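Long-range contacts in Exo-1,5-alpha-L-arabinofuranobiosidase (Gibberella zeae, PDB 2YDT), which probably hydrolyses alpha-1,5-linked arabinan from its chain ends, releasing arabinobiose, as an exo-acting alpha-L-arabinofuranosidase: residues S293-T302 against K314-R325; G8-I16 against V60-W69. All coordinates share one frame; numbering follows the deposited sequence.

How the contacts relate
Both contacts belong to the six-bladed beta-propeller of the chain, but they use different elements. Contact 1 is partly buried, about 14 Å from the centre of the chain (centre to centre); it joins the outer hairpin of one blade to the linker 316-325 leading into the next, mainly through an arginine, backbone carbonyls and a pair of carboxylates that share one manganese ion. Contact 2 lies at the surface, about 20 Å out, and sets the N-terminal segment and an edge strand against an Asp-box turn within the following blade, relying on aromatic and aliphatic packing. The two meet where Asn13 abuts Pro318 and Pro320, with a probable hydrogen bond from Asn13 ND2 to Pro318 O.

Contact 1: residues S293-T302 against K314-R325; sequences SCGTRSEIFT and KWDVPQPTAYTR. With MN (manganese (II) ion), chain M.
The outer hairpin of a propeller blade, strands 300-303 and 313-315, begins this contact: Ile300 and Trp315 form an antiparallel hydrogen-bonded pair. The Trp315 indole adds an edge-on bond, NE1 to Thr302 OG1 at 2.8 Å, in the ring plane and with an N-H...O angle of 164°. On the same face, Ile300 CG1 rests against Val317 CG1 at 3.9 Å, and both side chains touch Val364 of helix 361-364.

Beyond the hairpin, Arg325 reaches back from the linker, its chain bent at chi3 (62°). NE and NH2 grip Ser293 OG side-on, NE at 3.0 Å, while NH1 and NH2 close end-on upon Ser298 O, at 2.8 Å for NH1. Both donors approach that carbonyl from one face; NH2 stands 73° out of its plane. A weak bond from NH2 to Glu299 O adds to the grip, and these three acceptors, near the guanidinium plane, fix the rotation of the buried group.

The carboxylates of Glu299 and Asp316 lie side by side and share a manganese ion, bound by Glu299 OE2 at 2.4 Å and Asp316 OD1 at 2.2 Å. Arg297 holds the Glu299 carboxylate side-on, NE to OE1 at 3.0 Å and NH2 to OE2, probably orienting it for the ion. Farther along, Tyr323 of the iminosugar pocket bonds the inhibitor weakly through OH. The segments form a blade-to-blade connection of a beta-propeller, with a metal site at the hairpin's open end.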
loop_
_atom_site.group_PDB
_atom_site.type_symbol
_atom_site.label_atom_id
_atom_site.label_comp_id
_atom_site.label_asym_id
_atom_site.label_seq_id
_atom_site.Cartn_x
_atom_site.Cartn_y
_atom_site.Cartn_z
ATOM N N SER A 293 -7.319 -2.466 7.015
ATOM C CA SER A 293 -7.658 -1.061 7.271
ATOM C C SER A 293 -8.308 -0.512 6.033
ATOM O O SER A 293 -8.046 -0.983 4.922
ATOM C CB SER A 293 -6.413 -0.239 7.609
ATOM O OG SER A 293 -6.722 1.148 7.829
ATOM N N CYS A 294 -9.155 0.513 6.221
ATOM C CA CYS A 294 -9.601 1.348 5.121
ATOM C C CYS A 294 -9.312 2.823 5.417
ATOM O O CYS A 294 -8.956 3.161 6.542
ATOM C CB CYS A 294 -11.076 1.132 4.818
ATOM S SG CYS A 294 -12.230 1.961 5.925
ATOM N N GLY A 295 -9.460 3.668 4.410
ATOM C CA GLY A 295 -9.053 5.075 4.486
ATOM C C GLY A 295 -10.146 6.064 4.895
ATOM O O GLY A 295 -9.921 7.282 4.850
ATOM N N THR A 296 -11.308 5.545 5.332
ATOM C CA THR A 296 -12.448 6.402 5.710
ATOM C C THR A 296 -12.941 6.158 7.138
ATOM O O THR A 296 -13.878 6.855 7.584
ATOM C CB THR A 296 -13.627 6.242 4.759
ATOM O OG1 THR A 296 -14.165 4.912 4.807
ATOM C CG2 THR A 296 -13.244 6.631 3.297
ATOM N N ARG A 297 -12.378 5.173 7.821
ATOM C CA ARG A 297 -12.732 4.857 9.231
ATOM C C ARG A 297 -11.506 4.524 10.008
ATOM O O ARG A 297 -10.514 4.118 9.411
ATOM C CB ARG A 297 -13.659 3.632 9.277
ATOM C CG ARG A 297 -14.918 3.816 8.506
ATOM C CD ARG A 297 -15.883 2.709 8.757
ATOM N NE ARG A 297 -16.261 2.695 10.172
ATOM C CZ ARG A 297 -17.440 3.066 10.648
ATOM N NH1 ARG A 297 -18.418 3.478 9.829
ATOM N NH2 ARG A 297 -17.637 3.010 11.964
ATOM N N SER A 298 -11.576 4.617 11.350
ATOM C CA SER A 298 -10.412 4.349 12.180
ATOM C C SER A 298 -10.261 2.917 12.663
ATOM O O SER A 298 -9.167 2.528 13.102
ATOM C CB SER A 298 -10.386 5.308 13.378
ATOM O OG SER A 298 -11.514 5.094 14.201
ATOM N N GLU A 299 -11.336 2.124 12.602
ATOM C CA GLU A 299 -11.279 0.765 13.095
ATOM C C GLU A 299 -10.410 -0.146 12.222
ATOM O O GLU A 299 -10.091 0.184 11.055
ATOM C CB GLU A 299 -12.678 0.152 13.214
ATOM C CG GLU A 299 -13.593 0.950 14.162
ATOM C CD GLU A 299 -14.434 1.993 13.499
ATOM O OE1 GLU A 299 -14.236 2.315 12.315
ATOM O OE2 GLU A 299 -15.368 2.515 14.157
ATOM N N ILE A 300 -10.022 -1.280 12.787
ATOM C CA ILE A 300 -9.448 -2.390 12.001
ATOM C C ILE A 300 -10.533 -3.464 11.842
ATOM O O ILE A 300 -11.431 -3.601 12.716
ATOM C CB ILE A 300 -8.143 -2.925 12.567
ATOM C CG1 ILE A 300 -8.329 -3.550 13.969
ATOM C CG2 ILE A 300 -7.042 -1.794 12.490
ATOM C CD1 ILE A 300 -7.168 -4.400 14.425
ATOM N N PHE A 301 -10.427 -4.203 10.751
ATOM C CA PHE A 301 -11.341 -5.259 10.367
ATOM C C PHE A 301 -10.571 -6.572 10.303
ATOM O O PHE A 301 -9.539 -6.672 9.634
ATOM C CB PHE A 301 -12.022 -4.920 9.061
ATOM C CG PHE A 301 -12.862 -3.692 9.142
ATOM C CD1 PHE A 301 -14.212 -3.758 9.424
ATOM C CD2 PHE A 301 -12.289 -2.435 9.031
ATOM C CE1 PHE A 301 -14.983 -2.595 9.551
ATOM C CE2 PHE A 301 -13.061 -1.276 9.147
ATOM C CZ PHE A 301 -14.413 -1.371 9.421
ATOM N N THR A 302 -11.065 -7.594 11.005
ATOM C CA THR A 302 -10.303 -8.836 11.139
ATOM C C THR A 302 -11.098 -10.041 10.654
ATOM O O THR A 302 -12.316 -10.022 10.669
ATOM C CB THR A 302 -9.850 -9.113 12.609
ATOM O OG1 THR A 302 -11.018 -9.270 13.450
ATOM C CG2 THR A 302 -8.958 -7.975 13.137
ATOM N N LYS A 314 -15.010 -5.995 13.611
ATOM C CA LYS A 314 -14.505 -4.629 13.630
ATOM C C LYS A 314 -14.059 -4.256 15.038
ATOM O O LYS A 314 -14.779 -4.562 16.005
ATOM C CB LYS A 314 -15.596 -3.714 13.149
ATOM C CG LYS A 314 -15.394 -2.199 13.407
ATOM C CD LYS A 314 -16.585 -1.402 12.930
ATOM C CE LYS A 314 -17.650 -1.300 14.016
ATOM N NZ LYS A 314 -18.544 -0.152 13.801
ATOM N N TRP A 315 -12.926 -3.564 15.171
ATOM C CA TRP A 315 -12.335 -3.182 16.464
ATOM C C TRP A 315 -11.742 -1.778 16.448
ATOM O O TRP A 315 -11.015 -1.413 15.510
ATOM C CB TRP A 315 -11.228 -4.154 16.925
ATOM C CG TRP A 315 -11.517 -5.613 16.668
ATOM C CD1 TRP A 315 -11.149 -6.327 15.577
ATOM C CD2 TRP A 315 -12.262 -6.515 17.496
ATOM N NE1 TRP A 315 -11.595 -7.622 15.661
ATOM C CE2 TRP A 315 -12.277 -7.765 16.839
ATOM C CE3 TRP A 315 -12.880 -6.400 18.742
ATOM C CZ2 TRP A 315 -12.914 -8.889 17.376
ATOM C CZ3 TRP A 315 -13.504 -7.514 19.275
ATOM C CH2 TRP A 315 -13.518 -8.736 18.596
ATOM N N ASP A 316 -12.001 -0.999 17.504
ATOM C CA ASP A 316 -11.401 0.318 17.643
ATOM C C ASP A 316 -9.937 0.214 17.956
ATOM O O ASP A 316 -9.483 -0.725 18.631
ATOM C CB ASP A 316 -12.080 1.109 18.788
ATOM C CG ASP A 316 -13.466 1.496 18.477
ATOM O OD1 ASP A 316 -13.732 1.987 17.361
ATOM O OD2 ASP A 316 -14.336 1.327 19.358
ATOM N N VAL A 317 -9.179 1.203 17.456
ATOM C CA VAL A 317 -7.767 1.335 17.756
ATOM C C VAL A 317 -7.461 2.820 17.967
ATOM O O VAL A 317 -8.268 3.656 17.566
ATOM C CB VAL A 317 -6.875 0.782 16.584
ATOM C CG1 VAL A 317 -7.032 -0.762 16.422
ATOM C CG2 VAL A 317 -7.170 1.537 15.294
ATOM N N PRO A 318 -6.314 3.148 18.569
ATOM C CA PRO A 318 -6.072 4.562 18.847
ATOM C C PRO A 318 -5.539 5.418 17.706
ATOM O O PRO A 318 -5.463 6.640 17.838
ATOM C CB PRO A 318 -5.045 4.540 19.962
ATOM C CG PRO A 318 -4.438 3.215 19.932
ATOM C CD PRO A 318 -5.366 2.275 19.278
ATOM N N GLN A 319 -5.137 4.770 16.617
ATOM C CA GLN A 319 -4.562 5.491 15.488
ATOM C C GLN A 319 -5.690 6.095 14.656
ATOM O O GLN A 319 -6.694 5.447 14.373
ATOM C CB GLN A 319 -3.724 4.520 14.656
ATOM C CG GLN A 319 -3.014 5.187 13.472
ATOM C CD GLN A 319 -1.857 6.060 13.887
ATOM O OE1 GLN A 319 -1.329 6.001 15.029
ATOM N NE2 GLN A 319 -1.431 6.899 12.952
ATOM N N PRO A 320 -5.567 7.398 14.269
ATOM C CA PRO A 320 -6.635 8.028 13.533
ATOM C C PRO A 320 -6.849 7.530 12.092
ATOM O O PRO A 320 -5.984 6.869 11.512
ATOM C CB PRO A 320 -6.222 9.503 13.537
ATOM C CG PRO A 320 -4.792 9.496 13.668
ATOM C CD PRO A 320 -4.472 8.327 14.562
ATOM N N THR A 321 -7.996 7.889 11.538
ATOM C CA THR A 321 -8.313 7.648 10.127
ATOM C C THR A 321 -7.320 8.380 9.234
ATOM O O THR A 321 -6.976 9.557 9.471
ATOM C CB THR A 321 -9.701 8.121 9.824
ATOM O OG1 THR A 321 -10.626 7.368 10.646
ATOM C CG2 THR A 321 -10.038 7.960 8.337
ATOM N N ALA A 322 -6.845 7.669 8.208
ATOM C CA ALA A 322 -5.954 8.268 7.220
ATOM C C ALA A 322 -6.143 7.595 5.859
ATOM O O ALA A 322 -6.445 6.395 5.770
ATOM C CB ALA A 322 -4.493 8.182 7.664
ATOM N N TYR A 323 -5.909 8.360 4.800
ATOM C CA TYR A 323 -5.851 7.818 3.451
ATOM C C TYR A 323 -4.765 6.778 3.336
ATOM O O TYR A 323 -3.613 6.994 3.766
ATOM C CB TYR A 323 -5.596 8.951 2.461
ATOM C CG TYR A 323 -5.568 8.540 1.005
ATOM C CD1 TYR A 323 -6.733 8.148 0.339
ATOM C CD2 TYR A 323 -4.375 8.597 0.265
ATOM C CE1 TYR A 323 -6.709 7.790 -1.014
ATOM C CE2 TYR A 323 -4.351 8.243 -1.083
ATOM C CZ TYR A 323 -5.527 7.858 -1.720
ATOM O OH TYR A 323 -5.514 7.556 -3.042
ATOM N N THR A 324 -5.160 5.621 2.802
ATOM C CA THR A 324 -4.276 4.453 2.644
ATOM C C THR A 324 -3.431 4.173 3.907
ATOM O O THR A 324 -2.254 3.816 3.866
ATOM C CB THR A 324 -3.444 4.487 1.306
ATOM O OG1 THR A 324 -2.905 3.185 1.049
ATOM C CG2 THR A 324 -2.292 5.531 1.341
ATOM N N ARG A 325 -4.082 4.256 5.063
ATOM C CA ARG A 325 -3.464 3.883 6.321
ATOM C C ARG A 325 -2.946 2.457 6.195
ATOM O O ARG A 325 -3.681 1.584 5.689
ATOM C CB ARG A 325 -4.480 4.072 7.465
ATOM C CG ARG A 325 -3.859 4.090 8.852
ATOM C CD ARG A 325 -4.921 4.222 9.966
ATOM N NE ARG A 325 -5.824 3.077 9.950
ATOM C CZ ARG A 325 -6.732 2.830 10.878
ATOM N NH1 ARG A 325 -6.830 3.629 11.931
ATOM N NH2 ARG A 325 -7.565 1.796 10.740
HETATM MN MN MN M . -15.570 2.746 16.486
HETATM O O HOH W 1 -6.347 1.839 5.089
HETATM O O HOH W 2 -7.956 4.888 8.373
HETATM O O HOH W 3 -11.210 3.294 16.365
HETATM O O HOH W 4 -16.423 1.265 16.403
#

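Contact 2: residues G8-I16 against V60-W69; sequences GKTFSNVEI and VKSKDGGKTW. With SO4 (sulfate ion), chain D.
Ile16 lies over one face of the Trp69 indole in a CH-pi contact, CG1 standing 3.8 Å from the centroid of the five-membered ring and 20° off its normal; Ser62 CB covers the opposite face. CG2 of Ile16 also reaches Val60 CG2, 4.0 Å away. The first torsion of Phe11 (chi1 57°) carries its ring over toward the turn at Gly65 and Gly66: CZ comes within 3.2 Å of Gly66 O, CE2 is 3.4 Å from Gly65 O, which lies at the ring edge, and Lys67 CG also touches the ring.

Polar links are fewer. The extended Lys67 chain brings NZ to Gly8 O, although the modelled separation is too short to be reliable. Water 5 bridges Lys9 O and Gly65 O. A sulfate, probably a crystallisation additive, binds Lys9 N, Thr10 N and Thr10 OG1, together with Arg360.

Within 60-69, Asp64 holds the turn closed, accepting Thr68 N at OD1 (2.9 Å) and Thr68 OG1 at OD2, as expected of the Asp box spelled by Ser62 to Trp69. That turn links strands 57-62 and 70-75, while strand 11-17 pairs with 354-360, so the contact joins the outer parts of two adjacent propeller blades.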
loop_
_atom_site.group_PDB
_atom_site.type_symbol
_atom_site.label_atom_id
_atom_site.label_comp_id
_atom_site.label_asym_id
_atom_site.label_seq_id
_atom_site.Cartn_x
_atom_site.Cartn_y
_atom_site.Cartn_z
ATOM N N GLY A 8 7.958 -2.045 27.414
ATOM C CA GLY A 8 6.757 -2.374 26.597
ATOM C C GLY A 8 6.957 -2.096 25.109
ATOM O O GLY A 8 7.815 -1.306 24.713
ATOM N N LYS A 9 6.167 -2.768 24.289
ATOM C CA LYS A 9 6.292 -2.627 22.840
ATOM C C LYS A 9 5.164 -1.825 22.235
ATOM O O LYS A 9 5.291 -1.368 21.103
ATOM C CB LYS A 9 6.397 -3.992 22.207
ATOM C CG LYS A 9 7.613 -4.707 22.800
ATOM C CD LYS A 9 8.000 -5.961 22.156
ATOM C CE LYS A 9 9.456 -6.302 22.515
ATOM N NZ LYS A 9 10.478 -5.463 21.765
ATOM N N THR A 10 4.072 -1.651 22.966
ATOM C CA THR A 10 2.945 -0.880 22.455
ATOM C C THR A 10 3.108 0.624 22.706
ATOM O O THR A 10 3.818 1.060 23.626
ATOM C CB THR A 10 1.607 -1.353 23.013
ATOM O OG1 THR A 10 1.560 -1.145 24.436
ATOM C CG2 THR A 10 1.349 -2.867 22.718
ATOM N N PHE A 11 2.442 1.412 21.863
ATOM C CA PHE A 11 2.401 2.867 21.990
ATOM C C PHE A 11 1.324 3.441 21.092
ATOM O O PHE A 11 0.863 2.779 20.142
ATOM C CB PHE A 11 3.738 3.503 21.668
ATOM C CG PHE A 11 4.264 3.172 20.294
ATOM C CD1 PHE A 11 3.837 3.885 19.166
ATOM C CD2 PHE A 11 5.215 2.187 20.132
ATOM C CE1 PHE A 11 4.368 3.596 17.908
ATOM C CE2 PHE A 11 5.719 1.879 18.872
ATOM C CZ PHE A 11 5.294 2.591 17.759
ATOM N N SER A 12 0.893 4.665 21.402
ATOM C CA SER A 12 -0.198 5.297 20.672
ATOM C C SER A 12 0.188 6.676 20.144
ATOM O O SER A 12 0.733 7.507 20.867
ATOM C CB SER A 12 -1.430 5.432 21.553
ATOM O OG SER A 12 -1.887 4.148 21.979
ATOM N N ASN A 13 -0.031 6.883 18.849
ATOM C CA ASN A 13 0.118 8.205 18.242
ATOM C C ASN A 13 1.486 8.827 18.369
ATOM O O ASN A 13 1.608 10.017 18.691
ATOM C CB ASN A 13 -0.957 9.125 18.811
ATOM C CG ASN A 13 -2.299 8.526 18.669
ATOM O OD1 ASN A 13 -2.940 8.131 19.669
ATOM N ND2 ASN A 13 -2.735 8.393 17.431
ATOM N N VAL A 14 2.521 8.056 18.106
ATOM C CA VAL A 14 3.850 8.581 18.060
ATOM C C VAL A 14 4.078 9.289 16.706
ATOM O O VAL A 14 3.878 8.712 15.651
ATOM C CB VAL A 14 4.898 7.455 18.273
ATOM C CG1 VAL A 14 6.324 7.877 17.842
ATOM C CG2 VAL A 14 4.849 6.984 19.749
ATOM N N GLU A 15 4.490 10.547 16.761
ATOM C CA GLU A 15 4.744 11.321 15.568
ATOM C C GLU A 15 6.079 10.958 14.998
ATOM O O GLU A 15 7.112 10.949 15.694
ATOM C CB GLU A 15 4.696 12.825 15.887
ATOM C CG GLU A 15 4.897 13.749 14.681
ATOM C CD GLU A 15 4.649 15.183 15.053
ATOM O OE1 GLU A 15 5.634 15.859 15.362
ATOM O OE2 GLU A 15 3.471 15.592 15.086
ATOM N N ILE A 16 6.064 10.687 13.690
ATOM C CA ILE A 16 7.246 10.360 12.918
ATOM C C ILE A 16 7.814 11.586 12.179
ATOM O O ILE A 16 9.036 11.791 12.139
ATOM C CB ILE A 16 6.904 9.214 11.909
ATOM C CG1 ILE A 16 6.485 7.949 12.690
ATOM C CG2 ILE A 16 8.059 8.967 10.938
ATOM C CD1 ILE A 16 6.036 6.760 11.816
ATOM N N VAL A 60 12.983 6.950 6.819
ATOM C CA VAL A 60 13.227 6.980 8.272
ATOM C C VAL A 60 13.474 5.586 8.809
ATOM O O VAL A 60 13.026 4.585 8.256
ATOM C CB VAL A 60 12.092 7.668 9.054
ATOM C CG1 VAL A 60 12.046 9.151 8.706
ATOM C CG2 VAL A 60 10.746 7.003 8.778
ATOM N N LYS A 61 14.251 5.518 9.878
ATOM C CA LYS A 61 14.620 4.233 10.478
ATOM C C LYS A 61 14.320 4.272 11.979
ATOM O O LYS A 61 14.585 5.299 12.633
ATOM C CB LYS A 61 16.113 4.002 10.289
ATOM C CG LYS A 61 16.647 2.771 11.040
ATOM C CD LYS A 61 18.063 2.480 10.598
ATOM C CE LYS A 61 18.687 1.400 11.435
ATOM N NZ LYS A 61 20.007 0.982 10.916
ATOM N N SER A 62 13.788 3.163 12.497
ATOM C CA SER A 62 13.617 2.979 13.942
ATOM C C SER A 62 14.286 1.682 14.366
ATOM O O SER A 62 14.098 0.642 13.742
ATOM C CB SER A 62 12.152 2.915 14.307
ATOM O OG SER A 62 11.988 2.594 15.706
ATOM N N LYS A 63 15.050 1.760 15.449
ATOM C CA LYS A 63 15.664 0.576 16.029
ATOM C C LYS A 63 14.979 0.110 17.314
ATOM O O LYS A 63 15.457 -0.839 17.931
ATOM C CB LYS A 63 17.101 0.872 16.386
ATOM C CG LYS A 63 17.843 1.577 15.306
ATOM C CD LYS A 63 19.182 0.958 15.052
ATOM C CE LYS A 63 20.228 1.580 15.943
ATOM N NZ LYS A 63 19.909 3.014 16.294
ATOM N N ASP A 64 13.921 0.787 17.734
ATOM C CA ASP A 64 13.201 0.451 18.967
ATOM C C ASP A 64 11.746 0.132 18.744
ATOM O O ASP A 64 10.885 0.449 19.551
ATOM C CB ASP A 64 13.395 1.556 20.014
ATOM C CG ASP A 64 12.970 2.923 19.527
ATOM O OD1 ASP A 64 12.280 2.994 18.480
ATOM O OD2 ASP A 64 13.302 3.934 20.219
ATOM N N GLY A 65 11.447 -0.494 17.613
ATOM C CA GLY A 65 10.117 -0.976 17.335
ATOM C C GLY A 65 9.104 0.109 17.013
ATOM O O GLY A 65 7.907 -0.089 17.133
ATOM N N GLY A 66 9.598 1.275 16.621
ATOM C CA GLY A 66 8.732 2.368 16.245
ATOM C C GLY A 66 8.541 3.477 17.252
ATOM O O GLY A 66 7.818 4.435 16.986
ATOM N N LYS A 67 9.216 3.393 18.397
ATOM C CA LYS A 67 9.087 4.471 19.389
ATOM C C LYS A 67 9.815 5.747 18.998
ATOM O O LYS A 67 9.322 6.840 19.278
ATOM C CB LYS A 67 9.594 3.997 20.757
ATOM C CG LYS A 67 8.714 2.941 21.300
ATOM C CD LYS A 67 9.196 2.468 22.661
ATOM C CE LYS A 67 8.263 1.408 23.196
ATOM N NZ LYS A 67 8.715 0.968 24.554
ATOM N N THR A 68 10.995 5.619 18.371
ATOM C CA THR A 68 11.725 6.759 17.890
ATOM C C THR A 68 12.251 6.521 16.469
ATOM O O THR A 68 12.537 5.380 16.069
ATOM C CB THR A 68 12.919 7.085 18.794
ATOM O OG1 THR A 68 13.858 6.004 18.803
ATOM C CG2 THR A 68 12.390 7.396 20.219
ATOM N N TRP A 69 12.398 7.620 15.740
ATOM C CA TRP A 69 12.716 7.562 14.324
ATOM C C TRP A 69 13.736 8.607 13.952
ATOM O O TRP A 69 13.772 9.685 14.546
ATOM C CB TRP A 69 11.446 7.826 13.512
ATOM C CG TRP A 69 10.367 6.813 13.685
ATOM C CD1 TRP A 69 9.416 6.773 14.663
ATOM C CD2 TRP A 69 10.125 5.671 12.848
ATOM N NE1 TRP A 69 8.569 5.686 14.468
ATOM C CE2 TRP A 69 8.988 4.997 13.361
ATOM C CE3 TRP A 69 10.740 5.164 11.704
ATOM C CZ2 TRP A 69 8.467 3.833 12.758
ATOM C CZ3 TRP A 69 10.240 4.013 11.134
ATOM C CH2 TRP A 69 9.100 3.374 11.641
HETATM S S SO4 D . 3.388 -4.263 25.921
HETATM O O1 SO4 D . 4.398 -4.920 25.115
HETATM O O2 SO4 D . 2.059 -4.724 25.616
HETATM O O3 SO4 D . 3.794 -4.448 27.315
HETATM O O4 SO4 D . 3.429 -2.809 25.773
HETATM O O HOH W 5 7.238 -1.902 19.210
#